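Local coordinates for fervidolysin (Fervidobacterium pennivorans, PDB 1R6V), which degrades keratin into peptides as a calcium-binding, subtilisin-like serine protease, letting its bacterium grow on native feathers, at residues R125-E130 and G137-G142; V560-N565 and P572-V577; V244-V249 and Y275-A280; E360-N365 and G371-Y376. The protein carries 1 engineered substitution. One frame throughout, in Å; residues are numbered along the deposited sequence.

Contact 1. Residues R125-E130 and G137-G142; sequences RDYGEE and GLEAIG. With CA (calcium ion), chain B.
Arg125 and Glu139 bring the two backbones nearest, their CA atoms 6.3 Å apart, where the irregular segment 125-130 passes the last turn of a helix that holds 137-140. Gly142, with positive phi, ends that helix in a Schellman motif. The charged pair is a salt bridge. Arg125 NE gives a nearly straight hydrogen bond of 2.6 Å to Glu139 OE1, which sits at the edge of the guanidinium, close to its plane. NH2 adds a weak bond to the same oxygen. The guanidinium and carboxylate planes are 55° apart, and one carboxylate oxygen takes both donors. Glu139 reaches it with CG anti to its backbone N (chi1 -168°) and an extended chain. The Tyr127 ring lies between Arg125 and Leu138. Leu138 CD1 covers one face in a CH-pi contact, 4.2 Å from the ring centroid, and the Arg125 carbonyl carbon lies over the other. Leu138 CB packs 3.8 Å from Tyr127 CZ. An alanine at Arg125 would remove the guanidinium and is likely to leave the Glu139 carboxylate without its charged mate. Two residues after Tyr127, Glu129 OE1 binds the calcium ion at 2.4 Å, with Asp171, Lys211, Asp213, Lys215 and Ile217 completing the site. The contact thus joins a calcium-binding loop, which follows strand 104-105, to helix 136-140, while Leu138 also touches Val220.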
loop_
_atom_site.group_PDB
_atom_site.type_symbol
_atom_site.label_atom_id
_atom_site.label_comp_id
_atom_site.label_asym_id
_atom_site.label_seq_id
_atom_site.Cartn_x
_atom_site.Cartn_y
_atom_site.Cartn_z
ATOM N N ARG A 125 -8.394 -30.066 25.986
ATOM C CA ARG A 125 -8.224 -28.622 26.021
ATOM C C ARG A 125 -8.205 -28.143 27.457
ATOM O O ARG A 125 -9.143 -27.499 27.924
ATOM C CB ARG A 125 -9.360 -27.947 25.266
ATOM C CG ARG A 125 -9.366 -28.301 23.812
ATOM C CD ARG A 125 -10.610 -27.814 23.119
ATOM N NE ARG A 125 -10.685 -28.393 21.789
ATOM C CZ ARG A 125 -11.780 -28.415 21.044
ATOM N NH1 ARG A 125 -12.906 -27.879 21.498
ATOM N NH2 ARG A 125 -11.748 -28.986 19.852
ATOM N N ASP A 126 -7.128 -28.460 28.160
ATOM C CA ASP A 126 -6.997 -28.056 29.548
ATOM C C ASP A 126 -6.103 -26.827 29.646
ATOM O O ASP A 126 -4.892 -26.943 29.849
ATOM C CB ASP A 126 -6.423 -29.217 30.372
ATOM C CG ASP A 126 -6.369 -28.913 31.859
ATOM O OD1 ASP A 126 -7.290 -28.234 32.368
ATOM O OD2 ASP A 126 -5.409 -29.373 32.521
ATOM N N TYR A 127 -6.705 -25.649 29.499
ATOM C CA TYR A 127 -5.956 -24.401 29.578
ATOM C C TYR A 127 -6.145 -23.702 30.920
ATOM O O TYR A 127 -5.528 -22.668 31.170
ATOM C CB TYR A 127 -6.362 -23.460 28.435
ATOM C CG TYR A 127 -6.325 -24.133 27.085
ATOM C CD1 TYR A 127 -7.485 -24.270 26.325
ATOM C CD2 TYR A 127 -5.151 -24.730 26.610
ATOM C CE1 TYR A 127 -7.491 -24.988 25.139
ATOM C CE2 TYR A 127 -5.148 -25.459 25.416
ATOM C CZ TYR A 127 -6.329 -25.587 24.694
ATOM O OH TYR A 127 -6.367 -26.364 23.561
ATOM N N GLY A 128 -7.010 -24.254 31.768
ATOM C CA GLY A 128 -7.236 -23.675 33.086
ATOM C C GLY A 128 -8.431 -22.744 33.249
ATOM O O GLY A 128 -8.809 -22.399 34.373
ATOM N N GLU A 129 -9.028 -22.340 32.133
ATOM C CA GLU A 129 -10.171 -21.425 32.142
ATOM C C GLU A 129 -11.473 -22.199 32.016
ATOM O O GLU A 129 -11.515 -23.238 31.361
ATOM C CB GLU A 129 -10.077 -20.455 30.966
ATOM C CG GLU A 129 -8.686 -19.912 30.755
ATOM C CD GLU A 129 -8.225 -19.058 31.902
ATOM O OE1 GLU A 129 -8.538 -17.848 31.889
ATOM O OE2 GLU A 129 -7.559 -19.592 32.824
ATOM N N GLU A 130 -12.536 -21.665 32.603
ATOM C CA GLU A 130 -13.825 -22.334 32.555
ATOM C C GLU A 130 -14.339 -22.585 31.140
ATOM O O GLU A 130 -15.088 -23.531 30.922
ATOM C CB GLU A 130 -14.851 -21.537 33.354
ATOM C CG GLU A 130 -15.166 -20.195 32.756
ATOM C CD GLU A 130 -15.834 -19.268 33.746
ATOM O OE1 GLU A 130 -16.014 -18.085 33.406
ATOM O OE2 GLU A 130 -16.181 -19.719 34.872
ATOM N N GLY A 137 -9.439 -23.474 18.603
ATOM C CA GLY A 137 -8.349 -22.842 17.883
ATOM C C GLY A 137 -7.025 -22.981 18.617
ATOM O O GLY A 137 -5.985 -23.166 17.992
ATOM N N LEU A 138 -7.048 -22.888 19.940
ATOM C CA LEU A 138 -5.814 -23.033 20.704
ATOM C C LEU A 138 -5.307 -24.461 20.562
ATOM O O LEU A 138 -4.104 -24.697 20.425
ATOM C CB LEU A 138 -6.045 -22.726 22.180
ATOM C CG LEU A 138 -6.466 -21.289 22.486
ATOM C CD1 LEU A 138 -6.551 -21.111 24.004
ATOM C CD2 LEU A 138 -5.449 -20.307 21.886
ATOM N N GLU A 139 -6.221 -25.421 20.596
ATOM C CA GLU A 139 -5.798 -26.810 20.446
ATOM C C GLU A 139 -5.187 -27.019 19.060
ATOM O O GLU A 139 -4.151 -27.670 18.911
ATOM C CB GLU A 139 -6.974 -27.778 20.615
ATOM C CG GLU A 139 -6.495 -29.221 20.754
ATOM C CD GLU A 139 -7.601 -30.258 20.598
ATOM O OE1 GLU A 139 -8.782 -29.904 20.773
ATOM O OE2 GLU A 139 -7.279 -31.438 20.316
ATOM N N ALA A 140 -5.822 -26.455 18.043
ATOM C CA ALA A 140 -5.340 -26.621 16.687
ATOM C C ALA A 140 -3.932 -26.080 16.467
ATOM O O ALA A 140 -3.166 -26.664 15.705
ATOM C CB ALA A 140 -6.299 -25.972 15.713
ATOM N N ILE A 141 -3.591 -24.969 17.108
ATOM C CA ILE A 141 -2.252 -24.423 16.905
ATOM C C ILE A 141 -1.207 -25.012 17.844
ATOM O O ILE A 141 -0.043 -24.625 17.796
ATOM C CB ILE A 141 -2.233 -22.859 16.977
ATOM C CG1 ILE A 141 -2.678 -22.358 18.358
ATOM C CG2 ILE A 141 -3.117 -22.303 15.856
ATOM C CD1 ILE A 141 -2.575 -20.826 18.548
ATOM N N GLY A 142 -1.616 -25.953 18.689
ATOM C CA GLY A 142 -0.668 -26.600 19.591
ATOM C C GLY A 142 -0.391 -25.954 20.934
ATOM O O GLY A 142 0.622 -26.243 21.570
HETATM CA CA CA B . -9.558 -15.768 31.379
#

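Contact 2. Residues V560-N565 and P572-V577; sequences VKFSTN and PQFVVV
Phe562 and Phe574 meet in an offset edge-to-face pair, with ring centroids 5.2 Å apart and planes at 63°. The edge of Phe562 is turned to the face of Phe574. Phe562 CE1 lies over that face near its rim, 3.6 Å from Phe574 CD1, and Phe562 CZ comes equally close to Phe574 CE1. A chi1 of 166° swings the Phe574 ring away from its own N and carries it across the gap between the strands. The Phe562 side chain crosses that of Phe574 at about a right angle. No hydrogen bond joins the segments, and the nearest CA atoms, those of Phe562 and Phe574, are 9.4 Å apart. This is the spacing of two packed sheets. Strands 558-562 and 573-577 belong to different antiparallel sheets of the second beta-sandwich domain, and the rings lie buried between the sheets. The Val560 and Phe574 side chains point at each other from their two strands. Val560 CG1 lies between the backbone N and the carbonyl carbon (chi1 60°) and reaches the far end of the Phe574 ring, 3.4 Å from Phe574 CZ. Tyr596, on the strand next to 558-562, touches Val560 and Phe562 and also meets the Phe574 ring. Val588 touches Phe574 from strand 584-589.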
loop_
_atom_site.group_PDB
_atom_site.type_symbol
_atom_site.label_atom_id
_atom_site.label_comp_id
_atom_site.label_asym_id
_atom_site.label_seq_id
_atom_site.Cartn_x
_atom_site.Cartn_y
_atom_site.Cartn_z
ATOM N N VAL A 560 10.990 12.771 -34.966
ATOM C CA VAL A 560 9.922 13.677 -35.360
ATOM C C VAL A 560 10.204 14.213 -36.763
ATOM O O VAL A 560 11.333 14.574 -37.080
ATOM C CB VAL A 560 9.756 14.870 -34.381
ATOM C CG1 VAL A 560 11.022 15.688 -34.309
ATOM C CG2 VAL A 560 8.597 15.734 -34.840
ATOM N N LYS A 561 9.170 14.238 -37.598
ATOM C CA LYS A 561 9.286 14.736 -38.972
ATOM C C LYS A 561 8.065 15.608 -39.284
ATOM O O LYS A 561 6.941 15.202 -39.026
ATOM C CB LYS A 561 9.342 13.552 -39.947
ATOM C CG LYS A 561 9.303 13.922 -41.429
ATOM C CD LYS A 561 9.396 12.668 -42.302
ATOM C CE LYS A 561 9.240 12.990 -43.788
ATOM N NZ LYS A 561 9.418 11.768 -44.631
ATOM N N PHE A 562 8.281 16.803 -39.830
ATOM C CA PHE A 562 7.165 17.683 -40.176
ATOM C C PHE A 562 7.039 17.746 -41.692
ATOM O O PHE A 562 8.040 17.770 -42.396
ATOM C CB PHE A 562 7.374 19.090 -39.632
ATOM C CG PHE A 562 7.625 19.131 -38.163
ATOM C CD1 PHE A 562 8.923 19.066 -37.674
ATOM C CD2 PHE A 562 6.569 19.223 -37.270
ATOM C CE1 PHE A 562 9.176 19.095 -36.297
ATOM C CE2 PHE A 562 6.800 19.251 -35.892
ATOM C CZ PHE A 562 8.115 19.188 -35.408
ATOM N N SER A 563 5.800 17.798 -42.165
ATOM C CA SER A 563 5.499 17.808 -43.600
ATOM C C SER A 563 5.050 19.148 -44.180
ATOM O O SER A 563 4.985 19.308 -45.404
ATOM C CB SER A 563 4.398 16.792 -43.861
ATOM O OG SER A 563 3.249 17.132 -43.096
ATOM N N THR A 564 4.747 20.104 -43.310
ATOM C CA THR A 564 4.259 21.411 -43.739
ATOM C C THR A 564 5.324 22.310 -44.363
ATOM O O THR A 564 6.462 22.326 -43.922
ATOM C CB THR A 564 3.617 22.157 -42.544
ATOM O OG1 THR A 564 2.677 21.294 -41.892
ATOM C CG2 THR A 564 2.893 23.417 -43.021
ATOM N N ASN A 565 4.947 23.054 -45.403
ATOM C CA ASN A 565 5.882 23.971 -46.037
ATOM C C ASN A 565 5.838 25.298 -45.274
ATOM O O ASN A 565 4.796 25.946 -45.221
ATOM C CB ASN A 565 5.489 24.193 -47.501
ATOM C CG ASN A 565 6.213 25.368 -48.123
ATOM O OD1 ASN A 565 7.374 25.631 -47.812
ATOM N ND2 ASN A 565 5.533 26.074 -49.023
ATOM N N PRO A 572 12.341 29.725 -39.803
ATOM C CA PRO A 572 11.601 28.825 -38.916
ATOM C C PRO A 572 12.538 27.811 -38.253
ATOM O O PRO A 572 13.445 27.267 -38.888
ATOM C CB PRO A 572 10.601 28.161 -39.863
ATOM C CG PRO A 572 11.374 28.089 -41.153
ATOM C CD PRO A 572 12.012 29.465 -41.219
ATOM N N GLN A 573 12.331 27.566 -36.966
ATOM C CA GLN A 573 13.160 26.599 -36.276
ATOM C C GLN A 573 12.322 25.646 -35.447
ATOM O O GLN A 573 11.289 26.026 -34.894
ATOM C CB GLN A 573 14.170 27.289 -35.355
ATOM C CG GLN A 573 15.140 28.217 -36.049
ATOM C CD GLN A 573 16.255 28.657 -35.131
ATOM O OE1 GLN A 573 17.136 27.864 -34.787
ATOM N NE2 GLN A 573 16.220 29.924 -34.712
ATOM N N PHE A 574 12.778 24.399 -35.398
ATOM C CA PHE A 574 12.154 23.344 -34.612
ATOM C C PHE A 574 12.827 23.461 -33.257
ATOM O O PHE A 574 14.052 23.547 -33.169
ATOM C CB PHE A 574 12.453 21.975 -35.225
ATOM C CG PHE A 574 12.150 20.812 -34.313
ATOM C CD1 PHE A 574 10.943 20.738 -33.619
ATOM C CD2 PHE A 574 13.057 19.768 -34.188
ATOM C CE1 PHE A 574 10.638 19.638 -32.816
ATOM C CE2 PHE A 574 12.763 18.660 -33.385
ATOM C CZ PHE A 574 11.550 18.599 -32.700
ATOM N N VAL A 575 12.021 23.474 -32.206
ATOM C CA VAL A 575 12.539 23.622 -30.859
ATOM C C VAL A 575 12.040 22.551 -29.919
ATOM O O VAL A 575 10.863 22.207 -29.935
ATOM C CB VAL A 575 12.118 24.972 -30.270
ATOM C CG1 VAL A 575 12.842 25.219 -28.947
ATOM C CG2 VAL A 575 12.418 26.082 -31.268
ATOM N N VAL A 576 12.947 22.031 -29.102
ATOM C CA VAL A 576 12.590 21.030 -28.101
ATOM C C VAL A 576 12.566 21.842 -26.814
ATOM O O VAL A 576 13.581 22.412 -26.397
ATOM C CB VAL A 576 13.638 19.913 -28.027
ATOM C CG1 VAL A 576 13.272 18.940 -26.922
ATOM C CG2 VAL A 576 13.710 19.188 -29.361
ATOM N N VAL A 577 11.402 21.907 -26.187
ATOM C CA VAL A 577 11.248 22.734 -25.005
ATOM C C VAL A 577 10.720 22.007 -23.776
ATOM O O VAL A 577 10.128 20.934 -23.873
ATOM C CB VAL A 577 10.325 23.945 -25.354
ATOM C CG1 VAL A 577 8.928 23.462 -25.696
ATOM C CG2 VAL A 577 10.288 24.946 -24.232
#

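Contact 3. Residues V244-V249 and Y275-A280; sequences VGDDYV and YTMKEA
Met277 reaches Asp246 and Val249 across the gap between two helices, whose nearest CA atoms, those of Asp246 and Met277, are 6.4 Å apart. From CB, a chi1 of -164° points CG away from the Met277 N. CB and CG serve as the spacer and make no close contact with segment 244-249. Bends at chi2 and chi3, both near +60°, then curl the end of the chain round. SD comes first, 3.7 Å from Val249 CG1. The methyl CE goes furthest in and meets both partners. It lies 3.4 Å from Asp246 O and 3.6 Å from Asp246 OD1, and it also touches Asp246 CA and CB. Met277 CE packs 3.7 Å from Val249 CB. The methyl therefore sits against the first turn of helix 246-258, after Gly245 at the N-cap. No hydrogen bond crosses between the segments. The carboxylate of Asp246 is engaged by others: OD1 pairs with Arg98 and Tyr243, and OD2 accepts from the backbone N of Tyr96. Thr276 adds a looser contact, its CG2 4.4 Å from Asp246 O, while its hydroxyl bonds to Glu93 and Tyr91. Further along the two helices, Ala280 touches Ala250 and Ile254, and Met277 touches Ile253. Leu35 of strand 33-38 in the propeptide touches Asp246, Asp247 and Thr276, and Lys33 makes a salt bridge with Asp247. Helices 246-258 and 275-286 thus lie side by side in the catalytic domain, with the four-stranded propeptide sheet packed against them.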
loop_
_atom_site.group_PDB
_atom_site.type_symbol
_atom_site.label_atom_id
_atom_site.label_comp_id
_atom_site.label_asym_id
_atom_site.label_seq_id
_atom_site.Cartn_x
_atom_site.Cartn_y
_atom_site.Cartn_z
ATOM N N VAL A 244 -10.577 6.202 9.586
ATOM C CA VAL A 244 -9.955 7.485 9.893
ATOM C C VAL A 244 -9.111 8.082 8.774
ATOM O O VAL A 244 -8.718 9.241 8.862
ATOM C CB VAL A 244 -9.099 7.404 11.192
ATOM C CG1 VAL A 244 -9.982 6.985 12.355
ATOM C CG2 VAL A 244 -7.944 6.411 11.021
ATOM N N GLY A 245 -8.842 7.306 7.730
ATOM C CA GLY A 245 -8.040 7.819 6.628
ATOM C C GLY A 245 -6.630 7.241 6.629
ATOM O O GLY A 245 -6.086 6.917 7.690
ATOM N N ASP A 246 -6.035 7.126 5.448
ATOM C CA ASP A 246 -4.688 6.564 5.336
ATOM C C ASP A 246 -3.665 7.392 6.116
ATOM O O ASP A 246 -2.687 6.848 6.658
ATOM C CB ASP A 246 -4.260 6.474 3.874
ATOM C CG ASP A 246 -5.013 5.404 3.091
ATOM O OD1 ASP A 246 -5.620 4.500 3.697
ATOM O OD2 ASP A 246 -4.971 5.469 1.845
ATOM N N ASP A 247 -3.882 8.706 6.172
ATOM C CA ASP A 247 -2.983 9.572 6.914
ATOM C C ASP A 247 -3.068 9.316 8.421
ATOM O O ASP A 247 -2.034 9.210 9.076
ATOM C CB ASP A 247 -3.245 11.065 6.574
ATOM C CG ASP A 247 -4.712 11.469 6.697
ATOM O OD1 ASP A 247 -5.599 10.590 6.683
ATOM O OD2 ASP A 247 -4.980 12.691 6.791
ATOM N N TYR A 248 -4.269 9.185 8.981
ATOM C CA TYR A 248 -4.352 8.943 10.413
ATOM C C TYR A 248 -3.928 7.515 10.781
ATOM O O TYR A 248 -3.405 7.292 11.870
ATOM C CB TYR A 248 -5.749 9.281 10.954
ATOM C CG TYR A 248 -6.012 10.781 10.973
ATOM C CD1 TYR A 248 -6.739 11.398 9.959
ATOM C CD2 TYR A 248 -5.483 11.582 11.979
ATOM C CE1 TYR A 248 -6.931 12.792 9.949
ATOM C CE2 TYR A 248 -5.668 12.973 11.980
ATOM C CZ TYR A 248 -6.389 13.565 10.966
ATOM O OH TYR A 248 -6.567 14.928 10.964
ATOM N N VAL A 249 -4.135 6.559 9.880
ATOM C CA VAL A 249 -3.675 5.193 10.145
ATOM C C VAL A 249 -2.134 5.224 10.208
ATOM O O VAL A 249 -1.530 4.629 11.104
ATOM C CB VAL A 249 -4.126 4.204 9.046
ATOM C CG1 VAL A 249 -3.415 2.850 9.245
ATOM C CG2 VAL A 249 -5.656 3.999 9.133
ATOM N N TYR A 275 1.269 5.300 -1.239
ATOM C CA TYR A 275 2.694 5.432 -0.956
ATOM C C TYR A 275 2.897 5.748 0.508
ATOM O O TYR A 275 3.914 5.378 1.116
ATOM C CB TYR A 275 3.323 6.516 -1.814
ATOM C CG TYR A 275 3.569 6.038 -3.223
ATOM C CD1 TYR A 275 2.569 6.106 -4.185
ATOM C CD2 TYR A 275 4.806 5.496 -3.586
ATOM C CE1 TYR A 275 2.793 5.652 -5.483
ATOM C CE2 TYR A 275 5.038 5.038 -4.883
ATOM C CZ TYR A 275 4.022 5.129 -5.820
ATOM O OH TYR A 275 4.256 4.732 -7.115
ATOM N N THR A 276 1.935 6.463 1.080
ATOM C CA THR A 276 1.998 6.804 2.489
ATOM C C THR A 276 1.888 5.560 3.356
ATOM O O THR A 276 2.668 5.376 4.297
ATOM C CB THR A 276 0.866 7.777 2.866
ATOM O OG1 THR A 276 1.075 9.002 2.167
ATOM C CG2 THR A 276 0.861 8.071 4.385
ATOM N N MET A 277 0.926 4.695 3.043
ATOM C CA MET A 277 0.771 3.482 3.841
ATOM C C MET A 277 1.979 2.549 3.683
ATOM O O MET A 277 2.366 1.860 4.634
ATOM C CB MET A 277 -0.514 2.738 3.462
ATOM C CG MET A 277 -0.929 1.693 4.519
ATOM S SD MET A 277 -1.318 2.379 6.198
ATOM C CE MET A 277 -2.772 3.579 5.676
ATOM N N LYS A 278 2.565 2.541 2.488
ATOM C CA LYS A 278 3.744 1.717 2.191
ATOM C C LYS A 278 4.843 2.201 3.127
ATOM O O LYS A 278 5.520 1.418 3.800
ATOM C CB LYS A 278 4.186 1.931 0.733
ATOM C CG LYS A 278 5.436 1.152 0.282
ATOM C CD LYS A 278 5.087 -0.280 -0.053
ATOM C CE LYS A 278 6.201 -0.975 -0.834
ATOM N NZ LYS A 278 7.445 -1.213 -0.031
ATOM N N GLU A 279 5.000 3.519 3.172
ATOM C CA GLU A 279 6.028 4.113 4.029
ATOM C C GLU A 279 5.821 3.784 5.499
ATOM O O GLU A 279 6.772 3.526 6.235
ATOM C CB GLU A 279 6.057 5.637 3.873
ATOM C CG GLU A 279 6.731 6.146 2.640
ATOM C CD GLU A 279 8.207 5.767 2.574
ATOM O OE1 GLU A 279 9.013 6.223 3.408
ATOM O OE2 GLU A 279 8.554 5.011 1.671
ATOM N N ALA A 280 4.569 3.800 5.945
ATOM C CA ALA A 280 4.276 3.502 7.336
ATOM C C ALA A 280 4.570 2.031 7.665
ATOM O O ALA A 280 5.129 1.716 8.720
ATOM C CB ALA A 280 2.828 3.825 7.629
#

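Contact 4. Residues E360-N365 and G371-Y376; sequences EGHNEN and GGTYDY
Asn363 and Tyr374 share the direct backbone bond of this contact, Asn363 N to Tyr374 O at 2.8 Å, nearly straight at 164°. Packing is tight beside it. His362 CB lies 3.5 Å from Tyr374 O, and Thr373 CG2 sits over one face of the His362 ring, 3.7 Å from its centroid, as a CH-pi contact. Chi1 of 73° sets the His362 ring between its backbone N and carbonyl carbon, and Thr373 comes in across it, methyl first, onto the face. ND1 bonds to Tyr359. Asn363 packs its CB 3.5 Å from Asp375 OD1, and its amide approaches Tyr376 with the two planes 75° apart. Asn363 OD1 accepts from Asn365 N in an Asx turn, which fixes the rotation of the amide. The looser side is bridged by water. One water donates to Gly361 O and to Asp375 OD2, the latter at 2.7 Å. A second links Asn363 O with Tyr374 N, and a third accepts from Asn363 ND2 and donates to Asp375 OD1. That oxygen also takes the backbone N of Tyr376 at 2.8 Å, so both carboxylate oxygens are in use. An alanine at Asp375 would remove them and would probably leave two bridging waters and the Tyr376 N-H without their acceptor. Tyr374 OH bonds to Asp171, a calcium ligand, and Tyr376 OH to Glu134. The segments form a loop bridged by waters to strand 374-378, the middle strand of a small antiparallel sheet just before the helix that carries Ser381, the probable nucleophile of the subtilisin-type charge relay.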
loop_
_atom_site.group_PDB
_atom_site.type_symbol
_atom_site.label_atom_id
_atom_site.label_comp_id
_atom_site.label_asym_id
_atom_site.label_seq_id
_atom_site.Cartn_x
_atom_site.Cartn_y
_atom_site.Cartn_z
ATOM N N GLU A 360 -22.195 -4.791 20.118
ATOM C CA GLU A 360 -22.851 -5.261 18.897
ATOM C C GLU A 360 -23.513 -6.611 19.148
ATOM O O GLU A 360 -23.631 -7.445 18.237
ATOM C CB GLU A 360 -21.852 -5.405 17.752
ATOM C CG GLU A 360 -21.220 -4.103 17.310
ATOM C CD GLU A 360 -20.533 -4.250 15.978
ATOM O OE1 GLU A 360 -21.206 -4.700 15.018
ATOM O OE2 GLU A 360 -19.331 -3.921 15.880
ATOM N N GLY A 361 -23.940 -6.816 20.386
ATOM C CA GLY A 361 -24.583 -8.063 20.763
ATOM C C GLY A 361 -23.592 -9.042 21.367
ATOM O O GLY A 361 -22.383 -8.809 21.360
ATOM N N HIS A 362 -24.101 -10.130 21.917
ATOM C CA HIS A 362 -23.245 -11.150 22.503
ATOM C C HIS A 362 -24.060 -12.427 22.621
ATOM O O HIS A 362 -25.292 -12.398 22.491
ATOM C CB HIS A 362 -22.704 -10.707 23.881
ATOM C CG HIS A 362 -23.720 -10.730 24.984
ATOM N ND1 HIS A 362 -24.724 -9.791 25.099
ATOM C CD2 HIS A 362 -23.871 -11.571 26.035
ATOM C CE1 HIS A 362 -25.447 -10.050 26.175
ATOM N NE2 HIS A 362 -24.950 -11.126 26.760
ATOM N N ASN A 363 -23.391 -13.555 22.833
ATOM C CA ASN A 363 -24.119 -14.814 22.968
ATOM C C ASN A 363 -24.377 -15.037 24.462
ATOM O O ASN A 363 -23.467 -15.341 25.223
ATOM C CB ASN A 363 -23.315 -15.977 22.367
ATOM C CG ASN A 363 -24.098 -17.278 22.378
ATOM O OD1 ASN A 363 -24.625 -17.681 23.415
ATOM N ND2 ASN A 363 -24.174 -17.940 21.229
ATOM N N GLU A 364 -25.634 -14.884 24.873
ATOM C CA GLU A 364 -26.000 -15.013 26.281
ATOM C C GLU A 364 -25.879 -16.412 26.883
ATOM O O GLU A 364 -25.961 -16.574 28.104
ATOM C CB GLU A 364 -27.427 -14.499 26.487
ATOM C CG GLU A 364 -28.469 -15.325 25.772
ATOM C CD GLU A 364 -29.858 -14.731 25.890
ATOM O OE1 GLU A 364 -30.032 -13.557 25.502
ATOM O OE2 GLU A 364 -30.776 -15.431 26.367
ATOM N N ASN A 365 -25.674 -17.414 26.038
ATOM C CA ASN A 365 -25.568 -18.791 26.507
ATOM C C ASN A 365 -24.170 -19.177 27.001
ATOM O O ASN A 365 -24.002 -20.209 27.646
ATOM C CB ASN A 365 -26.016 -19.754 25.398
ATOM C CG ASN A 365 -27.465 -19.548 25.010
ATOM O OD1 ASN A 365 -28.345 -19.594 25.862
ATOM N ND2 ASN A 365 -27.720 -19.311 23.726
ATOM N N GLY A 371 -19.078 -12.262 34.619
ATOM C CA GLY A 371 -19.939 -11.170 34.214
ATOM C C GLY A 371 -19.587 -10.605 32.848
ATOM O O GLY A 371 -20.172 -9.616 32.416
ATOM N N GLY A 372 -18.633 -11.231 32.164
ATOM C CA GLY A 372 -18.244 -10.742 30.848
ATOM C C GLY A 372 -19.105 -11.231 29.689
ATOM O O GLY A 372 -19.827 -12.222 29.808
ATOM N N THR A 373 -19.012 -10.527 28.563
ATOM C CA THR A 373 -19.764 -10.858 27.351
ATOM C C THR A 373 -18.857 -11.487 26.306
ATOM O O THR A 373 -17.739 -11.030 26.101
ATOM C CB THR A 373 -20.406 -9.603 26.758
ATOM O OG1 THR A 373 -19.439 -8.537 26.744
ATOM C CG2 THR A 373 -21.613 -9.175 27.614
ATOM N N TYR A 374 -19.353 -12.524 25.640
ATOM C CA TYR A 374 -18.568 -13.242 24.639
ATOM C C TYR A 374 -19.419 -13.574 23.438
ATOM O O TYR A 374 -20.642 -13.554 23.518
ATOM C CB TYR A 374 -18.072 -14.572 25.218
ATOM C CG TYR A 374 -17.183 -14.417 26.418
ATOM C CD1 TYR A 374 -17.712 -14.162 27.683
ATOM C CD2 TYR A 374 -15.795 -14.463 26.273
ATOM C CE1 TYR A 374 -16.880 -13.944 28.773
ATOM C CE2 TYR A 374 -14.957 -14.249 27.346
ATOM C CZ TYR A 374 -15.499 -13.983 28.593
ATOM O OH TYR A 374 -14.656 -13.729 29.640
ATOM N N ASP A 375 -18.767 -13.887 22.326
ATOM C CA ASP A 375 -19.500 -14.298 21.136
ATOM C C ASP A 375 -18.586 -15.111 20.247
ATOM O O ASP A 375 -17.353 -15.034 20.349
ATOM C CB ASP A 375 -20.060 -13.100 20.339
ATOM C CG ASP A 375 -21.394 -13.429 19.663
ATOM O OD1 ASP A 375 -21.709 -14.639 19.548
ATOM O OD2 ASP A 375 -22.113 -12.481 19.247
ATOM N N TYR A 376 -19.206 -15.888 19.373
ATOM C CA TYR A 376 -18.494 -16.741 18.430
ATOM C C TYR A 376 -18.499 -16.069 17.057
ATOM O O TYR A 376 -19.558 -15.794 16.502
ATOM C CB TYR A 376 -19.179 -18.110 18.298
ATOM C CG TYR A 376 -19.332 -18.876 19.590
ATOM C CD1 TYR A 376 -20.370 -18.576 20.462
ATOM C CD2 TYR A 376 -18.450 -19.898 19.939
ATOM C CE1 TYR A 376 -20.538 -19.261 21.646
ATOM C CE2 TYR A 376 -18.612 -20.600 21.145
ATOM C CZ TYR A 376 -19.664 -20.264 21.984
ATOM O OH TYR A 376 -19.854 -20.908 23.183
HETATM O O HOH W 1 -21.110 -9.964 18.952
HETATM O O HOH W 2 -21.411 -13.937 26.678
HETATM O O HOH W 3 -23.176 -16.807 18.739
#

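In the fold
From the N terminus, the propeptide sheet comes first and later covers contact 3. Contact 1 then closes a short loop, tying the calcium-binding 125-130 to the end of helix 136-140. Contact 3 spans a longer stretch through strand 263-269 and joins two helices of the catalytic domain. Contact 4 closes another short loop onto strand 374-378. Its centre is about 19 Å from that of contact 1, and both border the calcium site: Glu129 and Tyr374's partner Asp171 bind the same ion. Contact 2 comes last, joining the two sheets of the second beta-sandwich, its centre about 79 Å from that of contact 1. The four follow in series; none nests or crosses.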